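Local coordinates for type II secretion chaperone CpaB (Acinetobacter nosocomialis M2, PDB 6O38), which binds the secreted metalloprotease CpaA in a chaperone-substrate complex and probably serves as its dedicated chaperone for type II secretion, at residues R37-F45 and L79-M90; Q109-R117 and F127-K135. All coordinates share one frame; numbering follows the deposited sequence.

Followed from the N terminus, the chain first makes interaction 1, where the loop 37-45 meets 79-90. This closes an excursion of 33 residues that holds most of strand 45-47, the unmodelled residues 49-65, strand 68-72 and helix 74-78. After strand 95-106 comes interaction 2, the antiparallel hairpin of 109-117 with 127-135, which closes over nine residues. The two contacts are in series, neither nested nor crossed. They still meet in space, with centres about 13 Å apart: the rings of Phe88 and Phe128 pack edge-to-face, and Val86 also touches Phe128. Interaction 1 joins the loop leading into one outermost strand, 45-47, to the other, 85-90, while interaction 2 pairs two inner strands.

Interaction 1: R37-F45 and L79-M90; sequences RLSQQQIVF and LKKVGDTVKFQM. With SO4 (sulfate ion), chain B.
Val44 turns its CG2 methyl toward strand 85-90, where it touches Val86 CG1 at 3.6 Å and lies over one face of the Phe88 ring. Phe45 extends this buried layer: its CE2 reaches the edge of the Phe88 ring, 3.9 Å from CD1, and selenomethionine Met90 lies along the edge of the Phe45 ring, with CG near the ring plane. The Met90 SE atom is 5.4 Å from the Phe45 ring centroid and 85° off the normal, a Met-aromatic contact at the edge. Tyr72 of strand 68-72 and Met141 of strand 138-145, in the middle of the sheet, also pack on Val44.

The backbones join at Ile43 and Lys87. Val44 N donates to Lys87 O (3.2 Å), and Lys87 N donates to Gln42 O. Beside this bridge a sulfate, probably from the crystallisation liquor, is held by the Ile43 amide, N to O1 2.9 Å with an N-H...O angle of 164°, and weakly by the Gln42 amide. Lys80 NZ makes a weak hydrogen bond to Gln41 O, at 3.3 Å.

Toward Arg37 the contact becomes looser and more exposed. Gln40, bent at chi2 (-65°), brings its amide beside Leu79, with NE2 3.5 Å from Leu79 CB and weakly hydrogen-bonded to Ser39 O, while Leu79 CD1 packs against the carbonyl O of Arg37.

The two bonds flanking Ile43 form the pattern of a parallel bridge, and nearest CA pairs advance together, from Arg37 with Leu79 to Ile43 with Lys87, so the chains run in parallel. Strands 45-47 and 85-90 are the outermost in an otherwise antiparallel sheet. A single bridge between the approach to one and the body of the other is consistent with a sheet curled into a nearly closed, barrel-like form.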
loop_
_atom_site.group_PDB
_atom_site.type_symbol
_atom_site.label_atom_id
_atom_site.label_comp_id
_atom_site.label_asym_id
_atom_site.label_seq_id
_atom_site.Cartn_x
_atom_site.Cartn_y
_atom_site.Cartn_z
ATOM N N ARG G 37 -30.047 10.971 9.945
ATOM C CA ARG G 37 -28.709 11.234 10.461
ATOM C C ARG G 37 -28.180 10.054 11.270
ATOM O O ARG G 37 -26.962 9.862 11.365
ATOM C CB ARG G 37 -28.719 12.519 11.295
ATOM C CG ARG G 37 -28.155 12.391 12.703
ATOM C CD ARG G 37 -28.090 13.749 13.386
ATOM N NE ARG G 37 -29.389 14.416 13.398
ATOM C CZ ARG G 37 -30.259 14.345 14.401
ATOM N NH1 ARG G 37 -29.969 13.635 15.483
ATOM N NH2 ARG G 37 -31.417 14.986 14.323
ATOM N N LEU G 38 -29.077 9.242 11.836
ATOM C CA LEU G 38 -28.654 8.058 12.574
ATOM C C LEU G 38 -28.115 6.968 11.655
ATOM O O LEU G 38 -27.375 6.095 12.125
ATOM C CB LEU G 38 -29.819 7.532 13.421
ATOM C CG LEU G 38 -30.437 6.150 13.184
ATOM C CD1 LEU G 38 -29.697 5.061 13.955
ATOM C CD2 LEU G 38 -31.910 6.160 13.565
ATOM N N SER G 39 -28.454 7.000 10.365
ATOM C CA SER G 39 -27.959 6.003 9.422
ATOM C C SER G 39 -26.437 6.016 9.367
ATOM O O SER G 39 -25.832 6.983 8.892
ATOM C CB SER G 39 -28.539 6.241 8.026
ATOM O OG SER G 39 -29.941 6.039 8.011
ATOM N N GLN G 40 -25.813 4.945 9.850
ATOM C CA GLN G 40 -24.359 4.816 9.903
ATOM C C GLN G 40 -23.974 3.553 9.138
ATOM O O GLN G 40 -23.850 2.474 9.722
ATOM C CB GLN G 40 -23.861 4.768 11.349
ATOM C CG GLN G 40 -24.150 6.025 12.151
ATOM C CD GLN G 40 -23.413 7.237 11.620
ATOM O OE1 GLN G 40 -22.228 7.427 11.896
ATOM N NE2 GLN G 40 -24.110 8.065 10.851
ATOM N N GLN G 41 -23.786 3.692 7.830
ATOM C CA GLN G 41 -23.327 2.586 7.002
ATOM C C GLN G 41 -21.805 2.573 6.956
ATOM O O GLN G 41 -21.163 3.623 6.866
ATOM C CB GLN G 41 -23.900 2.685 5.586
ATOM C CG GLN G 41 -23.597 3.989 4.869
ATOM C CD GLN G 41 -23.863 3.904 3.379
ATOM O OE1 GLN G 41 -24.171 4.906 2.732
ATOM N NE2 GLN G 41 -23.737 2.704 2.823
ATOM N N GLN G 42 -21.230 1.371 7.031
ATOM C CA GLN G 42 -19.779 1.244 7.004
ATOM C C GLN G 42 -19.223 1.360 5.592
ATOM O O GLN G 42 -18.065 1.759 5.418
ATOM C CB GLN G 42 -19.360 -0.085 7.635
ATOM C CG GLN G 42 -19.758 -0.217 9.097
ATOM C CD GLN G 42 -19.398 -1.568 9.684
ATOM O OE1 GLN G 42 -18.984 -2.478 8.968
ATOM N NE2 GLN G 42 -19.557 -1.703 10.996
ATOM N N ILE G 43 -20.024 1.031 4.579
ATOM C CA ILE G 43 -19.581 1.150 3.196
ATOM C C ILE G 43 -19.494 2.622 2.817
ATOM O O ILE G 43 -20.427 3.399 3.057
ATOM C CB ILE G 43 -20.531 0.385 2.263
ATOM C CG1 ILE G 43 -20.373 -1.124 2.461
ATOM C CG2 ILE G 43 -20.281 0.765 0.817
ATOM C CD1 ILE G 43 -21.298 -1.954 1.598
ATOM N N VAL G 44 -18.370 3.012 2.222
ATOM C CA VAL G 44 -18.141 4.408 1.859
ATOM C C VAL G 44 -18.711 4.727 0.484
ATOM O O VAL G 44 -19.486 5.673 0.325
ATOM C CB VAL G 44 -16.634 4.731 1.934
ATOM C CG1 VAL G 44 -16.407 6.216 1.747
ATOM C CG2 VAL G 44 -16.061 4.267 3.259
ATOM N N PHE G 45 -18.337 3.951 -0.532
ATOM C CA PHE G 45 -18.837 4.136 -1.887
ATOM C C PHE G 45 -19.309 2.799 -2.442
ATOM O O PHE G 45 -19.003 1.732 -1.904
ATOM C CB PHE G 45 -17.768 4.754 -2.802
ATOM C CG PHE G 45 -16.439 4.055 -2.748
ATOM C CD1 PHE G 45 -16.207 2.914 -3.501
ATOM C CD2 PHE G 45 -15.416 4.546 -1.954
ATOM C CE1 PHE G 45 -14.985 2.271 -3.454
ATOM C CE2 PHE G 45 -14.190 3.908 -1.904
ATOM C CZ PHE G 45 -13.975 2.770 -2.656
ATOM N N LEU G 79 -20.501 12.217 9.206
ATOM C CA LEU G 79 -21.112 11.750 10.442
ATOM C C LEU G 79 -20.241 10.748 11.187
ATOM O O LEU G 79 -20.676 10.213 12.213
ATOM C CB LEU G 79 -22.483 11.131 10.153
ATOM C CG LEU G 79 -23.555 12.084 9.620
ATOM C CD1 LEU G 79 -24.833 11.328 9.293
ATOM C CD2 LEU G 79 -23.827 13.195 10.622
ATOM N N LYS G 80 -19.032 10.482 10.700
ATOM C CA LYS G 80 -18.116 9.557 11.352
ATOM C C LYS G 80 -17.183 10.311 12.289
ATOM O O LYS G 80 -16.647 11.365 11.937
ATOM C CB LYS G 80 -17.298 8.783 10.317
ATOM C CG LYS G 80 -18.123 7.927 9.372
ATOM C CD LYS G 80 -18.809 6.785 10.105
ATOM C CE LYS G 80 -19.587 5.904 9.140
ATOM N NZ LYS G 80 -20.239 4.757 9.829
ATOM N N LYS G 81 -16.994 9.763 13.484
ATOM C CA LYS G 81 -16.092 10.321 14.478
ATOM C C LYS G 81 -14.900 9.392 14.668
ATOM O O LYS G 81 -14.855 8.281 14.131
ATOM C CB LYS G 81 -16.829 10.556 15.803
ATOM C CG LYS G 81 -18.146 11.302 15.631
ATOM C CD LYS G 81 -18.602 11.983 16.913
ATOM C CE LYS G 81 -19.042 10.982 17.967
ATOM N NZ LYS G 81 -19.608 11.668 19.163
ATOM N N VAL G 82 -13.916 9.868 15.434
ATOM C CA VAL G 82 -12.702 9.089 15.658
ATOM C C VAL G 82 -13.060 7.803 16.387
ATOM O O VAL G 82 -13.605 7.831 17.497
ATOM C CB VAL G 82 -11.667 9.908 16.434
ATOM C CG1 VAL G 82 -10.538 9.012 16.918
ATOM C CG2 VAL G 82 -11.120 11.029 15.564
ATOM N N GLY G 83 -12.755 6.667 15.763
ATOM C CA GLY G 83 -13.065 5.362 16.310
ATOM C C GLY G 83 -14.150 4.609 15.573
ATOM O O GLY G 83 -14.295 3.400 15.792
ATOM N N ASP G 84 -14.912 5.274 14.709
ATOM C CA ASP G 84 -15.983 4.608 13.985
ATOM C C ASP G 84 -15.420 3.721 12.878
ATOM O O ASP G 84 -14.320 3.942 12.361
ATOM C CB ASP G 84 -16.954 5.632 13.396
ATOM C CG ASP G 84 -17.774 6.335 14.460
ATOM O OD1 ASP G 84 -17.975 5.747 15.543
ATOM O OD2 ASP G 84 -18.221 7.475 14.211
ATOM N N THR G 85 -16.199 2.708 12.511
ATOM C CA THR G 85 -15.775 1.713 11.534
ATOM C C THR G 85 -16.179 2.134 10.126
ATOM O O THR G 85 -17.289 2.627 9.904
ATOM C CB THR G 85 -16.374 0.346 11.871
ATOM O OG1 THR G 85 -15.953 -0.052 13.182
ATOM C CG2 THR G 85 -15.926 -0.708 10.867
ATOM N N VAL G 86 -15.265 1.934 9.178
ATOM C CA VAL G 86 -15.465 2.288 7.779
ATOM C C VAL G 86 -15.052 1.100 6.920
ATOM O O VAL G 86 -14.062 0.423 7.220
ATOM C CB VAL G 86 -14.672 3.562 7.408
ATOM C CG1 VAL G 86 -13.972 3.414 6.067
ATOM C CG2 VAL G 86 -15.593 4.773 7.401
ATOM N N LYS G 87 -15.815 0.841 5.859
ATOM C CA LYS G 87 -15.628 -0.335 5.019
ATOM C C LYS G 87 -15.428 0.077 3.567
ATOM O O LYS G 87 -16.087 0.998 3.075
ATOM C CB LYS G 87 -16.834 -1.276 5.134
ATOM C CG LYS G 87 -16.644 -2.637 4.490
ATOM C CD LYS G 87 -17.797 -3.558 4.856
ATOM C CE LYS G 87 -17.379 -5.017 4.826
ATOM N NZ LYS G 87 -18.411 -5.890 5.452
ATOM N N PHE G 88 -14.518 -0.616 2.884
ATOM C CA PHE G 88 -14.247 -0.402 1.470
ATOM C C PHE G 88 -14.537 -1.681 0.698
ATOM O O PHE G 88 -14.154 -2.774 1.127
ATOM C CB PHE G 88 -12.791 0.019 1.233
ATOM C CG PHE G 88 -12.399 1.287 1.936
ATOM C CD1 PHE G 88 -12.610 2.520 1.341
ATOM C CD2 PHE G 88 -11.806 1.245 3.188
ATOM C CE1 PHE G 88 -12.245 3.688 1.984
ATOM C CE2 PHE G 88 -11.439 2.409 3.835
ATOM C CZ PHE G 88 -11.660 3.632 3.234
ATOM N N GLN G 89 -15.209 -1.544 -0.445
ATOM C CA GLN G 89 -15.525 -2.677 -1.309
ATOM C C GLN G 89 -15.076 -2.358 -2.729
ATOM O O GLN G 89 -15.655 -1.491 -3.391
ATOM C CB GLN G 89 -17.016 -3.012 -1.269
ATOM C CG GLN G 89 -17.428 -3.816 -0.046
ATOM C CD GLN G 89 -18.822 -4.395 -0.169
ATOM O OE1 GLN G 89 -19.605 -3.984 -1.025
ATOM N NE2 GLN G 89 -19.139 -5.360 0.686
HETATM N N MSE G 90 -14.041 -3.056 -3.184
HETATM C CA MSE G 90 -13.506 -2.911 -4.532
HETATM C C MSE G 90 -13.256 -4.295 -5.124
HETATM O O MSE G 90 -12.161 -4.584 -5.606
HETATM C CB MSE G 90 -12.228 -2.074 -4.519
HETATM C CG MSE G 90 -12.482 -0.593 -4.292
HETATM SE SE MSE G 90 -10.895 0.402 -3.770
HETATM C CE MSE G 90 -10.806 -0.171 -1.913
HETATM S S SO4 B . -22.983 -1.320 5.481
HETATM O O1 SO4 B . -22.708 -0.156 4.645
HETATM O O2 SO4 B . -23.547 -0.882 6.755
HETATM O O3 SO4 B . -23.937 -2.190 4.799
HETATM O O4 SO4 B . -21.743 -2.051 5.721
#

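Interaction 2: Q109-R117 and F127-K135; sequences QDIVRWTGR and FFTITQSQK
Arg113 and Thr131 form a non-hydrogen-bonded antiparallel pair, their side chains lying side by side. Along Arg113, CB lies 4.0 Å from Thr131 CG2, CG comes to 3.4 Å from Thr131 OG1, and CD passes the same hydroxyl at 3.9 Å. Farther out, CZ is 4.2 Å and NH1 3.4 Å from Thr131 OG1. With CG anti to the backbone N (chi1 -172°) and the chain bent at chi3, the guanidinium turns one face to Thr131 CG2, and its NH1 forms a salt bridge with Glu400 of the CpaA chain. That carboxylate also hydrogen-bonds to Thr131 OG1, so the pair meets the substrate together.

The strand axes lie 4.4 Å apart at 166°, and six backbone bonds join Val112 with Gln132, Trp114 with Ile130 and Gly116 with Phe128. At one end Asp110 OD1 takes the Lys135 amide through its syn lone pair; at the other, Gly116 CA rests over the Phe128 ring, 3.8 Å from its centroid, a CH-pi contact.

Strand 95-106 flanks the hairpin beside 111-118, and strand 138-145 beside 127-133. Trp114 and Gln132 touch Ile77 of helix 74-78, whereas Ile111, Arg113 and Thr131, on the opposite face, meet CpaA.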
loop_
_atom_site.group_PDB
_atom_site.type_symbol
_atom_site.label_atom_id
_atom_site.label_comp_id
_atom_site.label_asym_id
_atom_site.label_seq_id
_atom_site.Cartn_x
_atom_site.Cartn_y
_atom_site.Cartn_z
ATOM N N GLN G 109 -10.440 26.112 6.035
ATOM C CA GLN G 109 -11.852 26.300 6.373
ATOM C C GLN G 109 -12.769 25.389 5.566
ATOM O O GLN G 109 -13.882 25.087 6.010
ATOM C CB GLN G 109 -12.296 27.752 6.195
ATOM C CG GLN G 109 -11.770 28.731 7.220
ATOM C CD GLN G 109 -12.381 30.106 7.011
ATOM O OE1 GLN G 109 -13.181 30.294 6.094
ATOM N NE2 GLN G 109 -12.034 31.063 7.868
ATOM N N ASP G 110 -12.330 24.925 4.395
ATOM C CA ASP G 110 -13.225 24.197 3.510
ATOM C C ASP G 110 -12.905 22.716 3.357
ATOM O O ASP G 110 -13.795 21.947 2.975
ATOM C CB ASP G 110 -13.222 24.858 2.124
ATOM C CG ASP G 110 -14.108 24.138 1.133
ATOM O OD1 ASP G 110 -15.322 24.027 1.396
ATOM O OD2 ASP G 110 -13.583 23.676 0.099
ATOM N N ILE G 111 -11.686 22.289 3.673
ATOM C CA ILE G 111 -11.236 20.927 3.415
ATOM C C ILE G 111 -10.921 20.255 4.746
ATOM O O ILE G 111 -10.214 20.824 5.586
ATOM C CB ILE G 111 -10.013 20.905 2.480
ATOM C CG1 ILE G 111 -10.355 21.594 1.159
ATOM C CG2 ILE G 111 -9.563 19.486 2.229
ATOM C CD1 ILE G 111 -9.162 21.788 0.248
ATOM N N VAL G 112 -11.456 19.051 4.935
ATOM C CA VAL G 112 -11.200 18.232 6.113
ATOM C C VAL G 112 -10.664 16.889 5.640
ATOM O O VAL G 112 -11.134 16.345 4.636
ATOM C CB VAL G 112 -12.478 18.049 6.962
ATOM C CG1 VAL G 112 -12.221 17.125 8.140
ATOM C CG2 VAL G 112 -12.996 19.398 7.439
ATOM N N ARG G 113 -9.675 16.360 6.358
ATOM C CA ARG G 113 -9.058 15.082 6.025
ATOM C C ARG G 113 -9.341 14.070 7.125
ATOM O O ARG G 113 -9.083 14.340 8.303
ATOM C CB ARG G 113 -7.545 15.229 5.833
ATOM C CG ARG G 113 -6.877 13.969 5.304
ATOM C CD ARG G 113 -5.357 14.057 5.350
ATOM N NE ARG G 113 -4.860 15.428 5.265
ATOM C CZ ARG G 113 -4.440 16.001 4.141
ATOM N NH1 ARG G 113 -4.462 15.326 3.000
ATOM N NH2 ARG G 113 -4.000 17.252 4.156
ATOM N N TRP G 114 -9.869 12.913 6.740
ATOM C CA TRP G 114 -10.021 11.777 7.638
ATOM C C TRP G 114 -8.912 10.768 7.370
ATOM O O TRP G 114 -8.609 10.461 6.215
ATOM C CB TRP G 114 -11.383 11.101 7.461
ATOM C CG TRP G 114 -12.542 11.903 7.963
ATOM C CD1 TRP G 114 -13.156 11.782 9.175
ATOM C CD2 TRP G 114 -13.243 12.934 7.258
ATOM N NE1 TRP G 114 -14.189 12.684 9.274
ATOM C CE2 TRP G 114 -14.263 13.402 8.109
ATOM C CE3 TRP G 114 -13.102 13.511 5.993
ATOM C CZ2 TRP G 114 -15.139 14.419 7.736
ATOM C CZ3 TRP G 114 -13.973 14.521 5.623
ATOM C CH2 TRP G 114 -14.978 14.964 6.492
ATOM N N THR G 115 -8.307 10.260 8.441
ATOM C CA THR G 115 -7.276 9.236 8.348
ATOM C C THR G 115 -7.682 8.026 9.179
ATOM O O THR G 115 -8.195 8.171 10.293
ATOM C CB THR G 115 -5.919 9.769 8.824
ATOM O OG1 THR G 115 -5.605 10.976 8.118
ATOM C CG2 THR G 115 -4.823 8.746 8.569
ATOM N N GLY G 116 -7.464 6.832 8.626
ATOM C CA GLY G 116 -7.804 5.607 9.320
ATOM C C GLY G 116 -6.840 4.489 8.988
ATOM O O GLY G 116 -6.062 4.569 8.034
ATOM N N ARG G 117 -6.900 3.435 9.799
ATOM C CA ARG G 117 -6.095 2.239 9.604
ATOM C C ARG G 117 -6.994 1.016 9.483
ATOM O O ARG G 117 -8.102 0.981 10.026
ATOM C CB ARG G 117 -5.088 2.037 10.742
ATOM C CG ARG G 117 -4.086 3.166 10.888
ATOM C CD ARG G 117 -2.842 2.697 11.625
ATOM N NE ARG G 117 -1.777 3.696 11.592
ATOM C CZ ARG G 117 -0.831 3.739 10.659
ATOM N NH1 ARG G 117 -0.818 2.840 9.685
ATOM N NH2 ARG G 117 0.104 4.679 10.699
ATOM N N PHE G 127 -2.908 2.166 5.690
ATOM C CA PHE G 127 -3.804 3.206 6.178
ATOM C C PHE G 127 -4.555 3.768 4.980
ATOM O O PHE G 127 -4.269 3.429 3.828
ATOM C CB PHE G 127 -3.040 4.314 6.913
ATOM C CG PHE G 127 -2.195 5.174 6.011
ATOM C CD1 PHE G 127 -0.951 4.740 5.581
ATOM C CD2 PHE G 127 -2.638 6.424 5.607
ATOM C CE1 PHE G 127 -0.171 5.530 4.756
ATOM C CE2 PHE G 127 -1.861 7.219 4.782
ATOM C CZ PHE G 127 -0.626 6.771 4.357
ATOM N N PHE G 128 -5.521 4.636 5.266
ATOM C CA PHE G 128 -6.270 5.310 4.218
ATOM C C PHE G 128 -6.559 6.742 4.644
ATOM O O PHE G 128 -6.571 7.069 5.834
ATOM C CB PHE G 128 -7.580 4.575 3.886
ATOM C CG PHE G 128 -8.554 4.513 5.030
ATOM C CD1 PHE G 128 -8.519 3.461 5.929
ATOM C CD2 PHE G 128 -9.513 5.500 5.197
ATOM C CE1 PHE G 128 -9.414 3.399 6.980
ATOM C CE2 PHE G 128 -10.410 5.443 6.246
ATOM C CZ PHE G 128 -10.362 4.392 7.138
ATOM N N THR G 129 -6.792 7.597 3.651
ATOM C CA THR G 129 -7.094 9.001 3.887
ATOM C C THR G 129 -8.256 9.413 2.999
ATOM O O THR G 129 -8.328 9.013 1.834
ATOM C CB THR G 129 -5.893 9.921 3.604
ATOM O OG1 THR G 129 -5.626 9.947 2.196
ATOM C CG2 THR G 129 -4.650 9.450 4.349
ATOM N N ILE G 130 -9.160 10.214 3.555
ATOM C CA ILE G 130 -10.278 10.787 2.815
ATOM C C ILE G 130 -10.217 12.291 3.027
ATOM O O ILE G 130 -10.444 12.776 4.143
ATOM C CB ILE G 130 -11.633 10.224 3.262
ATOM C CG1 ILE G 130 -11.724 8.729 2.952
ATOM C CG2 ILE G 130 -12.771 10.978 2.590
ATOM C CD1 ILE G 130 -12.925 8.050 3.574
ATOM N N THR G 131 -9.914 13.028 1.964
ATOM C CA THR G 131 -9.795 14.478 2.014
ATOM C C THR G 131 -10.915 15.070 1.169
ATOM O O THR G 131 -11.029 14.758 -0.022
ATOM C CB THR G 131 -8.425 14.928 1.508
ATOM O OG1 THR G 131 -7.422 14.024 1.988
ATOM C CG2 THR G 131 -8.103 16.308 2.029
ATOM N N GLN G 132 -11.733 15.920 1.784
ATOM C CA GLN G 132 -13.006 16.327 1.209
ATOM C C GLN G 132 -13.172 17.835 1.301
ATOM O O GLN G 132 -12.980 18.421 2.371
ATOM C CB GLN G 132 -14.163 15.630 1.929
ATOM C CG GLN G 132 -15.542 15.999 1.422
ATOM C CD GLN G 132 -16.602 15.028 1.898
ATOM O OE1 GLN G 132 -16.539 13.832 1.612
ATOM N NE2 GLN G 132 -17.578 15.536 2.640
ATOM N N SER G 133 -13.529 18.454 0.182
ATOM C CA SER G 133 -13.909 19.857 0.148
ATOM C C SER G 133 -15.425 19.974 0.238
ATOM O O SER G 133 -16.154 19.193 -0.381
ATOM C CB SER G 133 -13.410 20.533 -1.131
ATOM O OG SER G 133 -14.033 21.791 -1.327
ATOM N N GLN G 134 -15.895 20.934 1.032
ATOM C CA GLN G 134 -17.329 21.143 1.184
ATOM C C GLN G 134 -17.881 22.084 0.117
ATOM O O GLN G 134 -18.940 21.817 -0.459
ATOM C CB GLN G 134 -17.657 21.665 2.586
ATOM C CG GLN G 134 -19.148 21.875 2.800
ATOM C CD GLN G 134 -19.870 20.578 3.115
ATOM O OE1 GLN G 134 -19.245 19.574 3.453
ATOM N NE2 GLN G 134 -21.194 20.593 2.997
ATOM N N LYS G 135 -17.187 23.196 -0.138
ATOM C CA LYS G 135 -17.668 24.180 -1.103
ATOM C C LYS G 135 -17.864 23.544 -2.472
ATOM O O LYS G 135 -18.958 23.587 -3.045
ATOM C CB LYS G 135 -16.686 25.354 -1.177
ATOM C CG LYS G 135 -16.919 26.323 -2.328
ATOM C CD LYS G 135 -15.859 27.420 -2.342
ATOM C CE LYS G 135 -16.017 28.348 -3.539
ATOM N NZ LYS G 135 -17.265 29.154 -3.466
#